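Cystathionine beta-lyases/cystathionine gamma-synthases (PDB 5X5H) probably catalyses the pyridoxal-phosphate-dependent joining of O-succinyl-L-homoserine with L-cysteine to give L,L-cystathionine and succinate, a step of methionine biosynthesis. Local coordinates at residues F38-P43 and G49-R54; A164-T169 and A174-D179; E315-F320 and L340-T345. One frame throughout, in Å; residues are numbered along the deposited sequence.

Contact 1: residues F38-P43 and G49-R54; sequences FAQNAP and GYEYTR. With PLP (pyridoxal-5'-phosphate), chain B.
Phe38 and Tyr50 lie side by side and point the same way. They belong to the N-terminal arm of a fold type I PLP enzyme, which reaches into the active site of the second subunit. Segment 49-54 has no regular helix or strand. The Phe38 ring is covered on one face by Tyr50 CB, which sits 3.8 Å from the ring centroid and 5° off the ring normal. This is a CH-pi contact. The two rings are oblique, with planes 39° apart and centroids 5.9 Å apart. In Tyr50, CG stands opposite the carbonyl carbon, and the ring leads away from the 38-43 segment. It meets Tyr25 of the third subunit. At the edge of the Phe38 ring, Thr53 OG1 comes to 3.8 Å from CE1. This hydroxyl is hydrogen-bonded to Ser35 O and Asn57 ND2. The backbones are only loosely joined. Phe38 N gives a weak hydrogen bond to Glu51 O, and one water bridges Ala39 O and Tyr50 O. Phe38, Gln40 and Glu51 all belong to a magnesium site. The extended Gln40 chain crosses Glu51, with the amide and carboxylate planes 69° apart. Further along 49-54, the side chains of Tyr52 and Arg54 reach the PLP phosphate of the second subunit. Tyr52 CE2 lies 3.5 Å above one face of the Arg54 guanidinium, toward its rim. Both side chains meet the phosphate at their edges. Tyr52 OH donates a very short hydrogen bond to O1P. Arg54 bends at chi3, which brings two nitrogens to two phosphate oxygens: NE bonds O3P at 2.8 Å, and NH1 bonds O1P at 2.8 Å.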
loop_
_atom_site.group_PDB
_atom_site.type_symbol
_atom_site.label_atom_id
_atom_site.label_comp_id
_atom_site.label_asym_id
_atom_site.label_seq_id
_atom_site.Cartn_x
_atom_site.Cartn_y
_atom_site.Cartn_z
ATOM N N PHE A 38 15.612 12.062 3.415
ATOM C CA PHE A 38 15.725 12.845 2.195
ATOM C C PHE A 38 17.149 13.352 2.030
ATOM O O PHE A 38 17.782 13.765 3.023
ATOM C CB PHE A 38 14.803 14.099 2.190
ATOM C CG PHE A 38 13.313 13.777 2.357
ATOM C CD1 PHE A 38 12.820 13.312 3.597
ATOM C CD2 PHE A 38 12.464 13.827 1.259
ATOM C CE1 PHE A 38 11.474 12.924 3.683
ATOM C CE2 PHE A 38 11.103 13.426 1.360
ATOM C CZ PHE A 38 10.657 12.923 2.563
ATOM N N ALA A 39 17.672 13.243 0.830
ATOM C CA ALA A 39 19.019 13.691 0.582
ATOM C C ALA A 39 19.073 15.215 0.846
ATOM O O ALA A 39 18.170 15.954 0.483
ATOM C CB ALA A 39 19.360 13.379 -0.838
ATOM N N GLN A 40 20.215 15.671 1.413
ATOM C CA GLN A 40 20.492 17.106 1.582
ATOM C C GLN A 40 21.510 17.565 0.599
ATOM O O GLN A 40 22.360 16.791 0.177
ATOM C CB GLN A 40 20.932 17.299 3.001
ATOM C CG GLN A 40 19.856 16.886 4.052
ATOM C CD GLN A 40 20.016 17.157 5.501
ATOM O OE1 GLN A 40 19.366 16.522 6.425
ATOM N NE2 GLN A 40 20.867 18.054 5.791
ATOM N N ASN A 41 21.519 18.854 0.332
ATOM C CA ASN A 41 22.493 19.398 -0.628
ATOM C C ASN A 41 23.818 19.699 0.121
ATOM O O ASN A 41 24.860 19.646 -0.545
ATOM C CB ASN A 41 21.946 20.720 -1.196
ATOM C CG ASN A 41 20.687 20.550 -2.025
ATOM O OD1 ASN A 41 20.456 19.495 -2.547
ATOM N ND2 ASN A 41 19.913 21.636 -2.265
ATOM N N ALA A 42 23.829 19.959 1.396
ATOM C CA ALA A 42 25.005 20.075 2.265
ATOM C C ALA A 42 24.540 19.854 3.687
ATOM O O ALA A 42 23.298 19.790 3.883
ATOM C CB ALA A 42 25.575 21.490 2.083
ATOM N N PRO A 43 25.374 19.712 4.724
ATOM C CA PRO A 43 24.909 19.401 5.987
ATOM C C PRO A 43 23.919 20.414 6.510
ATOM O O PRO A 43 24.274 21.595 6.613
ATOM C CB PRO A 43 26.212 19.288 6.865
ATOM C CG PRO A 43 27.203 18.841 5.939
ATOM C CD PRO A 43 26.893 19.657 4.688
ATOM N N GLY A 49 12.814 21.404 1.964
ATOM C CA GLY A 49 12.141 21.454 3.218
ATOM C C GLY A 49 11.986 20.259 4.038
ATOM O O GLY A 49 11.396 20.383 5.111
ATOM N N TYR A 50 12.412 19.106 3.489
ATOM C CA TYR A 50 12.207 17.846 4.201
ATOM C C TYR A 50 13.528 17.183 4.514
ATOM O O TYR A 50 14.463 17.297 3.690
ATOM C CB TYR A 50 11.264 16.923 3.448
ATOM C CG TYR A 50 9.887 17.532 3.359
ATOM C CD1 TYR A 50 9.024 17.344 4.392
ATOM C CD2 TYR A 50 9.491 18.284 2.333
ATOM C CE1 TYR A 50 7.737 17.880 4.375
ATOM C CE2 TYR A 50 8.226 18.880 2.327
ATOM C CZ TYR A 50 7.353 18.627 3.310
ATOM O OH TYR A 50 6.059 19.167 3.350
ATOM N N GLU A 51 13.616 16.487 5.633
ATOM C CA GLU A 51 14.818 15.838 6.132
ATOM C C GLU A 51 14.554 14.415 6.618
ATOM O O GLU A 51 15.419 13.532 6.425
ATOM C CB GLU A 51 15.562 16.646 7.183
ATOM C CG GLU A 51 14.797 17.036 8.417
ATOM C CD GLU A 51 15.616 18.111 9.190
ATOM O OE1 GLU A 51 16.847 18.067 9.153
ATOM O OE2 GLU A 51 15.064 19.066 9.659
ATOM N N TYR A 52 13.495 14.199 7.444
ATOM C CA TYR A 52 13.346 12.915 8.111
ATOM C C TYR A 52 11.852 12.815 8.361
ATOM O O TYR A 52 11.238 13.766 8.869
ATOM C CB TYR A 52 14.123 12.886 9.425
ATOM C CG TYR A 52 14.099 11.557 10.095
ATOM C CD1 TYR A 52 14.810 10.450 9.588
ATOM C CD2 TYR A 52 13.461 11.378 11.288
ATOM C CE1 TYR A 52 14.740 9.215 10.250
ATOM C CE2 TYR A 52 13.384 10.167 11.930
ATOM C CZ TYR A 52 14.093 9.102 11.441
ATOM O OH TYR A 52 14.154 7.888 12.084
ATOM N N THR A 53 11.199 11.676 8.003
ATOM C CA THR A 53 9.726 11.641 7.991
ATOM C C THR A 53 9.073 11.889 9.339
ATOM O O THR A 53 8.040 12.503 9.375
ATOM C CB THR A 53 9.351 10.335 7.299
ATOM O OG1 THR A 53 9.539 10.537 5.899
ATOM C CG2 THR A 53 7.869 9.903 7.554
ATOM N N ARG A 54 9.689 11.482 10.448
ATOM C CA ARG A 54 9.094 11.816 11.746
ATOM C C ARG A 54 9.019 13.308 11.991
ATOM O O ARG A 54 8.077 13.810 12.628
ATOM C CB ARG A 54 9.947 11.150 12.856
ATOM C CG ARG A 54 9.422 11.595 14.240
ATOM C CD ARG A 54 9.917 10.841 15.415
ATOM N NE ARG A 54 11.218 10.362 15.399
ATOM C CZ ARG A 54 12.340 11.063 15.560
ATOM N NH1 ARG A 54 13.475 10.472 15.485
ATOM N NH2 ARG A 54 12.324 12.366 15.721
HETATM N N1 PLP B . 17.232 5.370 19.159
HETATM C C2 PLP B . 18.243 5.364 18.318
HETATM C C2A PLP B . 19.500 4.707 18.778
HETATM C C3 PLP B . 18.064 5.781 17.042
HETATM O O3 PLP B . 19.076 5.768 16.108
HETATM C C4 PLP B . 16.837 6.308 16.603
HETATM C C4A PLP B . 16.684 6.774 15.213
HETATM C C5 PLP B . 15.805 6.468 17.559
HETATM C C6 PLP B . 16.065 5.960 18.820
HETATM C C5A PLP B . 14.464 7.137 17.264
HETATM O O4P PLP B . 13.620 6.295 16.408
HETATM P P PLP B . 12.599 6.957 15.394
HETATM O O1P PLP B . 13.397 7.847 14.461
HETATM O O2P PLP B . 12.017 5.698 14.781
HETATM O O3P PLP B . 11.556 7.724 16.210
HETATM O O HOH W 1 16.772 17.554 2.174
#

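Contact 2: residues A164-T169 and A174-D179; sequences AVAKLT and AKLVVD. With PLP (pyridoxal-5'-phosphate), chain C.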
loop_
_atom_site.group_PDB
_atom_site.type_symbol
_atom_site.label_atom_id
_atom_site.label_comp_id
_atom_site.label_asym_id
_atom_site.label_seq_id
_atom_site.Cartn_x
_atom_site.Cartn_y
_atom_site.Cartn_z
ATOM N N ALA A 164 -20.980 30.230 23.035
ATOM C CA ALA A 164 -21.198 30.620 24.378
ATOM C C ALA A 164 -20.116 30.173 25.340
ATOM O O ALA A 164 -19.718 30.914 26.221
ATOM C CB ALA A 164 -22.521 30.123 24.889
ATOM N N VAL A 165 -19.628 28.922 25.217
ATOM C CA VAL A 165 -18.573 28.462 25.996
ATOM C C VAL A 165 -17.270 29.154 25.670
ATOM O O VAL A 165 -16.546 29.466 26.599
ATOM C CB VAL A 165 -18.456 26.889 25.892
ATOM C CG1 VAL A 165 -17.176 26.408 26.477
ATOM C CG2 VAL A 165 -19.723 26.222 26.452
ATOM N N ALA A 166 -17.021 29.450 24.392
ATOM C CA ALA A 166 -15.806 30.230 24.056
ATOM C C ALA A 166 -15.777 31.591 24.761
ATOM O O ALA A 166 -14.720 31.983 25.238
ATOM C CB ALA A 166 -15.717 30.421 22.591
ATOM N N LYS A 167 -16.925 32.276 24.778
ATOM C CA LYS A 167 -16.999 33.559 25.517
ATOM C C LYS A 167 -16.557 33.437 26.959
ATOM O O LYS A 167 -15.956 34.366 27.554
ATOM C CB LYS A 167 -18.406 34.159 25.489
ATOM C CG LYS A 167 -18.835 34.711 24.132
ATOM C CD LYS A 167 -20.289 35.298 24.198
ATOM C CE LYS A 167 -20.991 35.553 22.858
ATOM N NZ LYS A 167 -20.028 36.102 21.862
ATOM N N LEU A 168 -16.847 32.310 27.624
ATOM C CA LEU A 168 -16.358 32.090 28.994
ATOM C C LEU A 168 -14.854 32.107 29.224
ATOM O O LEU A 168 -14.356 32.233 30.336
ATOM C CB LEU A 168 -16.860 30.776 29.606
ATOM C CG LEU A 168 -18.357 30.597 29.552
ATOM C CD1 LEU A 168 -18.715 29.249 30.109
ATOM C CD2 LEU A 168 -19.139 31.681 30.340
ATOM N N THR A 169 -14.092 31.828 28.151
ATOM C CA THR A 169 -12.660 31.830 28.309
ATOM C C THR A 169 -12.014 33.233 28.263
ATOM O O THR A 169 -10.850 33.345 28.653
ATOM C CB THR A 169 -11.954 30.980 27.196
ATOM O OG1 THR A 169 -12.066 31.646 25.942
ATOM C CG2 THR A 169 -12.506 29.550 27.213
ATOM N N ALA A 174 -7.829 29.866 30.152
ATOM C CA ALA A 174 -8.394 28.583 29.635
ATOM C C ALA A 174 -8.475 28.670 28.122
ATOM O O ALA A 174 -8.819 29.680 27.581
ATOM C CB ALA A 174 -9.720 28.280 30.224
ATOM N N LYS A 175 -8.180 27.551 27.477
ATOM C CA LYS A 175 -8.465 27.390 26.046
ATOM C C LYS A 175 -9.637 26.410 25.827
ATOM O O LYS A 175 -9.660 25.426 26.571
ATOM C CB LYS A 175 -7.217 26.926 25.291
ATOM C CG LYS A 175 -6.091 28.026 25.269
ATOM C CD LYS A 175 -4.946 27.506 24.417
ATOM C CE LYS A 175 -3.681 28.379 24.565
ATOM N NZ LYS A 175 -4.014 29.774 24.369
ATOM N N LEU A 176 -10.468 26.675 24.876
ATOM C CA LEU A 176 -11.534 25.784 24.448
ATOM C C LEU A 176 -11.031 24.929 23.282
ATOM O O LEU A 176 -10.668 25.511 22.222
ATOM C CB LEU A 176 -12.756 26.520 24.055
ATOM C CG LEU A 176 -13.896 25.777 23.406
ATOM C CD1 LEU A 176 -14.400 24.643 24.318
ATOM C CD2 LEU A 176 -14.967 26.714 22.887
ATOM N N VAL A 177 -11.097 23.625 23.474
ATOM C CA VAL A 177 -10.829 22.667 22.391
ATOM C C VAL A 177 -12.124 21.910 22.154
ATOM O O VAL A 177 -12.760 21.409 23.060
ATOM C CB VAL A 177 -9.704 21.735 22.661
ATOM C CG1 VAL A 177 -9.584 20.654 21.541
ATOM C CG2 VAL A 177 -8.410 22.531 22.906
ATOM N N VAL A 178 -12.509 21.864 20.852
ATOM C CA VAL A 178 -13.689 21.087 20.412
ATOM C C VAL A 178 -13.207 19.835 19.682
ATOM O O VAL A 178 -12.458 19.960 18.684
ATOM C CB VAL A 178 -14.700 21.885 19.598
ATOM C CG1 VAL A 178 -15.779 21.057 19.098
ATOM C CG2 VAL A 178 -15.237 23.076 20.430
ATOM N N ASP A 179 -13.666 18.692 20.130
ATOM C CA ASP A 179 -13.531 17.417 19.397
ATOM C C ASP A 179 -14.698 17.384 18.417
ATOM O O ASP A 179 -15.857 17.229 18.819
ATOM C CB ASP A 179 -13.485 16.282 20.361
ATOM C CG ASP A 179 -13.446 14.901 19.696
ATOM O OD1 ASP A 179 -13.752 14.789 18.474
ATOM O OD2 ASP A 179 -13.186 13.900 20.463
HETATM N N1 PLP C . -13.138 11.280 19.825
HETATM C C2 PLP C . -14.279 10.759 19.430
HETATM C C2A PLP C . -15.481 11.639 19.491
HETATM C C3 PLP C . -14.297 9.542 18.834
HETATM O O3 PLP C . -15.455 8.959 18.372
HETATM C C4 PLP C . -13.130 8.770 18.699
HETATM C C4A PLP C . -13.189 7.440 18.066
HETATM C C5 PLP C . -11.937 9.266 19.277
HETATM C C6 PLP C . -12.008 10.540 19.812
HETATM C C5A PLP C . -10.623 8.490 19.321
HETATM O O4P PLP C . -10.008 8.398 17.991
HETATM P P PLP C . -9.134 7.135 17.600
HETATM O O1P PLP C . -10.015 5.910 17.747
HETATM O O2P PLP C . -8.766 7.527 16.182
HETATM O O3P PLP C . -7.909 7.109 18.517
#
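Leu176 meets Val165 and Ala166 through both of its methyl branches. Its CD1 lies 3.9 Å from Val165 CG1, and the two side chains cross at about a right angle. Its CD2 turns to Ala166 and lies 3.7 Å from the backbone N and 3.8 Å from CB. The leucine thus presses on two successive residues of the helix. The torsion of Leu176 sets this up, with CG trans to the backbone N (chi1 172°). Thr169 also packs on the start of 174-179: CB comes to 3.4 Å from the Ala174 carbonyl O, and CG2 lies 4.3 Å from Ala174 CB. The same CG2 also nears Leu176 CB.

The contact joins a helix and the strand that follows it in a beta-alpha-beta unit made of strand 144-150, helix 162-167 and strand 175-179. The two strands are parallel neighbours in the central sheet of the PLP-binding domain. Leu176 also touches Val149 of the first strand.

No hydrogen bond crosses between the two segments. The polar bonds stay local. Thr169 OG1 donates to Ala166 O at 2.8 Å, in the carbonyl plane, and Thr169 N donates to the same oxygen. Ala166 O is therefore held by two donors of one residue. The hydroxyl is used there, and CG2 is left to pack on the strand.

At the far end of the strand, Asp179 faces the cofactor. Its OD1 is hydrogen-bonded to Thr181 OG1, and its OD2 lies 2.7 Å from PLP N1.

Contact 3: residues E315-F320 and L340-T345; sequences EAAKKF and LEHPAT
Ala317, Lys318 and Phe320 of helix 313-323 pack on Leu340 and His342 in a largely apolar contact of the C-terminal alpha/beta domain. The helix lies against the end of strand 339-341, a member of the domain's mixed five-stranded sheet, and the turn that follows. No hydrogen bond crosses. His342 presents one ring face to Lys318. CG of the lysine stands over the ring centre, 4.2 Å from the centroid and 7° off its normal, in a CH-pi contact. The aliphatic root of the lysine does this work. The chain then bends at chi3 (90°), and NZ stays 5.7 Å from His342 ND1. Ala317 CB approaches the same ring obliquely, 4.1 Å from CD2. One turn further along, Phe320 and Leu340 cross obliquely. Leu340 CD1 comes to 3.6 Å from Phe320 CE2. Leu340 also packs on Ile365 of the sheet, and the Phe320 ring meets that of Phe310. Pro43 of the second subunit packs on Lys318, His342 and Thr345, so the contact lies beside a subunit interface. The imidazole is fixed in its rotation by bonds at both nitrogens. NE2 pairs with Arg360 O, and ND1 shares a nearly straight hydrogen bond (169°) of 2.8 Å with Thr345 OG1, which lies in the ring plane.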
loop_
_atom_site.group_PDB
_atom_site.type_symbol
_atom_site.label_atom_id
_atom_site.label_comp_id
_atom_site.label_asym_id
_atom_site.label_seq_id
_atom_site.Cartn_x
_atom_site.Cartn_y
_atom_site.Cartn_z
ATOM N N GLU A 315 -31.800 -6.097 27.828
ATOM C CA GLU A 315 -32.075 -7.266 27.028
ATOM C C GLU A 315 -32.583 -6.915 25.616
ATOM O O GLU A 315 -32.188 -7.556 24.648
ATOM C CB GLU A 315 -33.089 -8.239 27.742
ATOM C CG GLU A 315 -32.324 -9.013 28.820
ATOM C CD GLU A 315 -33.167 -10.027 29.614
ATOM O OE1 GLU A 315 -32.574 -10.719 30.486
ATOM O OE2 GLU A 315 -34.400 -10.136 29.371
ATOM N N ALA A 316 -33.436 -5.895 25.538
ATOM C CA ALA A 316 -33.926 -5.456 24.224
ATOM C C ALA A 316 -32.832 -4.791 23.416
ATOM O O ALA A 316 -32.742 -5.150 22.209
ATOM C CB ALA A 316 -35.070 -4.466 24.356
ATOM N N ALA A 317 -32.041 -3.949 24.075
ATOM C CA ALA A 317 -30.873 -3.250 23.398
ATOM C C ALA A 317 -29.919 -4.304 22.806
ATOM O O ALA A 317 -29.556 -4.233 21.626
ATOM C CB ALA A 317 -30.196 -2.372 24.307
ATOM N N LYS A 318 -29.562 -5.346 23.566
ATOM C CA LYS A 318 -28.672 -6.358 23.094
ATOM C C LYS A 318 -29.233 -7.233 22.061
ATOM O O LYS A 318 -28.552 -7.621 21.103
ATOM C CB LYS A 318 -28.077 -7.177 24.255
ATOM C CG LYS A 318 -27.239 -6.376 25.150
ATOM C CD LYS A 318 -26.724 -7.303 26.278
ATOM C CE LYS A 318 -25.417 -7.899 25.814
ATOM N NZ LYS A 318 -24.792 -8.733 26.931
ATOM N N LYS A 319 -30.529 -7.581 22.162
ATOM C CA LYS A 319 -31.166 -8.393 21.134
ATOM C C LYS A 319 -31.240 -7.607 19.759
ATOM O O LYS A 319 -31.097 -8.222 18.664
ATOM C CB LYS A 319 -32.587 -8.813 21.599
ATOM C CG LYS A 319 -33.349 -9.686 20.629
ATOM C CD LYS A 319 -32.573 -10.943 20.278
ATOM C CE LYS A 319 -33.325 -11.980 19.424
ATOM N NZ LYS A 319 -34.825 -12.115 19.594
ATOM N N PHE A 320 -31.499 -6.286 19.901
ATOM C CA PHE A 320 -31.525 -5.428 18.670
ATOM C C PHE A 320 -30.121 -5.503 18.012
ATOM O O PHE A 320 -30.045 -5.690 16.795
ATOM C CB PHE A 320 -31.899 -4.062 18.982
ATOM C CG PHE A 320 -31.990 -3.177 17.762
ATOM C CD1 PHE A 320 -33.081 -3.235 16.903
ATOM C CD2 PHE A 320 -30.951 -2.316 17.510
ATOM C CE1 PHE A 320 -33.174 -2.321 15.803
ATOM C CE2 PHE A 320 -31.019 -1.448 16.405
ATOM C CZ PHE A 320 -32.104 -1.479 15.532
ATOM N N LEU A 340 -23.478 -0.738 14.292
ATOM C CA LEU A 340 -24.121 -0.430 15.580
ATOM C C LEU A 340 -23.355 -1.095 16.755
ATOM O O LEU A 340 -22.619 -2.030 16.525
ATOM C CB LEU A 340 -25.630 -0.750 15.646
ATOM C CG LEU A 340 -26.008 -2.211 15.795
ATOM C CD1 LEU A 340 -27.555 -2.295 15.771
ATOM C CD2 LEU A 340 -25.550 -3.214 14.854
ATOM N N GLU A 341 -23.575 -0.535 17.935
ATOM C CA GLU A 341 -22.899 -1.093 19.123
ATOM C C GLU A 341 -23.711 -0.768 20.355
ATOM O O GLU A 341 -24.639 -0.008 20.333
ATOM C CB GLU A 341 -21.488 -0.561 19.235
ATOM C CG GLU A 341 -21.411 0.931 19.512
ATOM C CD GLU A 341 -20.575 1.375 20.701
ATOM O OE1 GLU A 341 -20.019 0.574 21.388
ATOM O OE2 GLU A 341 -20.440 2.604 20.903
ATOM N N HIS A 342 -23.363 -1.442 21.419
ATOM C CA HIS A 342 -23.949 -1.257 22.799
ATOM C C HIS A 342 -22.926 -0.503 23.695
ATOM O O HIS A 342 -21.944 -1.181 24.188
ATOM C CB HIS A 342 -24.239 -2.594 23.286
ATOM C CG HIS A 342 -24.929 -2.608 24.627
ATOM N ND1 HIS A 342 -24.377 -3.219 25.753
ATOM C CD2 HIS A 342 -26.148 -2.105 24.984
ATOM C CE1 HIS A 342 -25.250 -3.075 26.752
ATOM N NE2 HIS A 342 -26.317 -2.382 26.326
ATOM N N PRO A 343 -22.866 0.791 23.824
ATOM C CA PRO A 343 -21.712 1.509 24.500
ATOM C C PRO A 343 -21.389 1.086 25.877
ATOM O O PRO A 343 -20.197 1.011 26.201
ATOM C CB PRO A 343 -22.016 2.999 24.372
ATOM C CG PRO A 343 -22.989 3.057 23.222
ATOM C CD PRO A 343 -23.744 1.768 23.197
ATOM N N ALA A 344 -22.375 0.674 26.635
ATOM C CA ALA A 344 -22.093 0.317 28.060
ATOM C C ALA A 344 -21.140 -0.841 28.170
ATOM O O ALA A 344 -20.358 -0.866 29.152
ATOM C CB ALA A 344 -23.416 0.002 28.737
ATOM N N THR A 345 -21.156 -1.760 27.184
ATOM C CA THR A 345 -20.286 -2.960 27.244
ATOM C C THR A 345 -19.151 -2.835 26.240
ATOM O O THR A 345 -18.228 -3.668 26.238
ATOM C CB THR A 345 -21.136 -4.265 27.050
ATOM O OG1 THR A 345 -21.790 -4.204 25.786
ATOM C CG2 THR A 345 -22.185 -4.439 28.186
#

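Overall arrangement
The three contacts follow one another along the chain and do not touch. All are mostly buried, but in different settings. Contact 2 lies inside the PLP-binding domain and meets no other chain. Contacts 1 and 3 lie on opposite sides of the chain's centre, about 51 Å apart between contact centres, and both touch the second subunit. Contact 1 joins two segments close in the chain with ring packing, a water and a weak backbone bond. Contact 2 sets a helix against a strand, and contact 3 a helix against a strand end and the turn after it; neither has a hydrogen bond between its segments. Methyl groups dominate contact 2, while contact 3 adds an imidazole face. Contacts 1 and 2 lead to different PLP molecules.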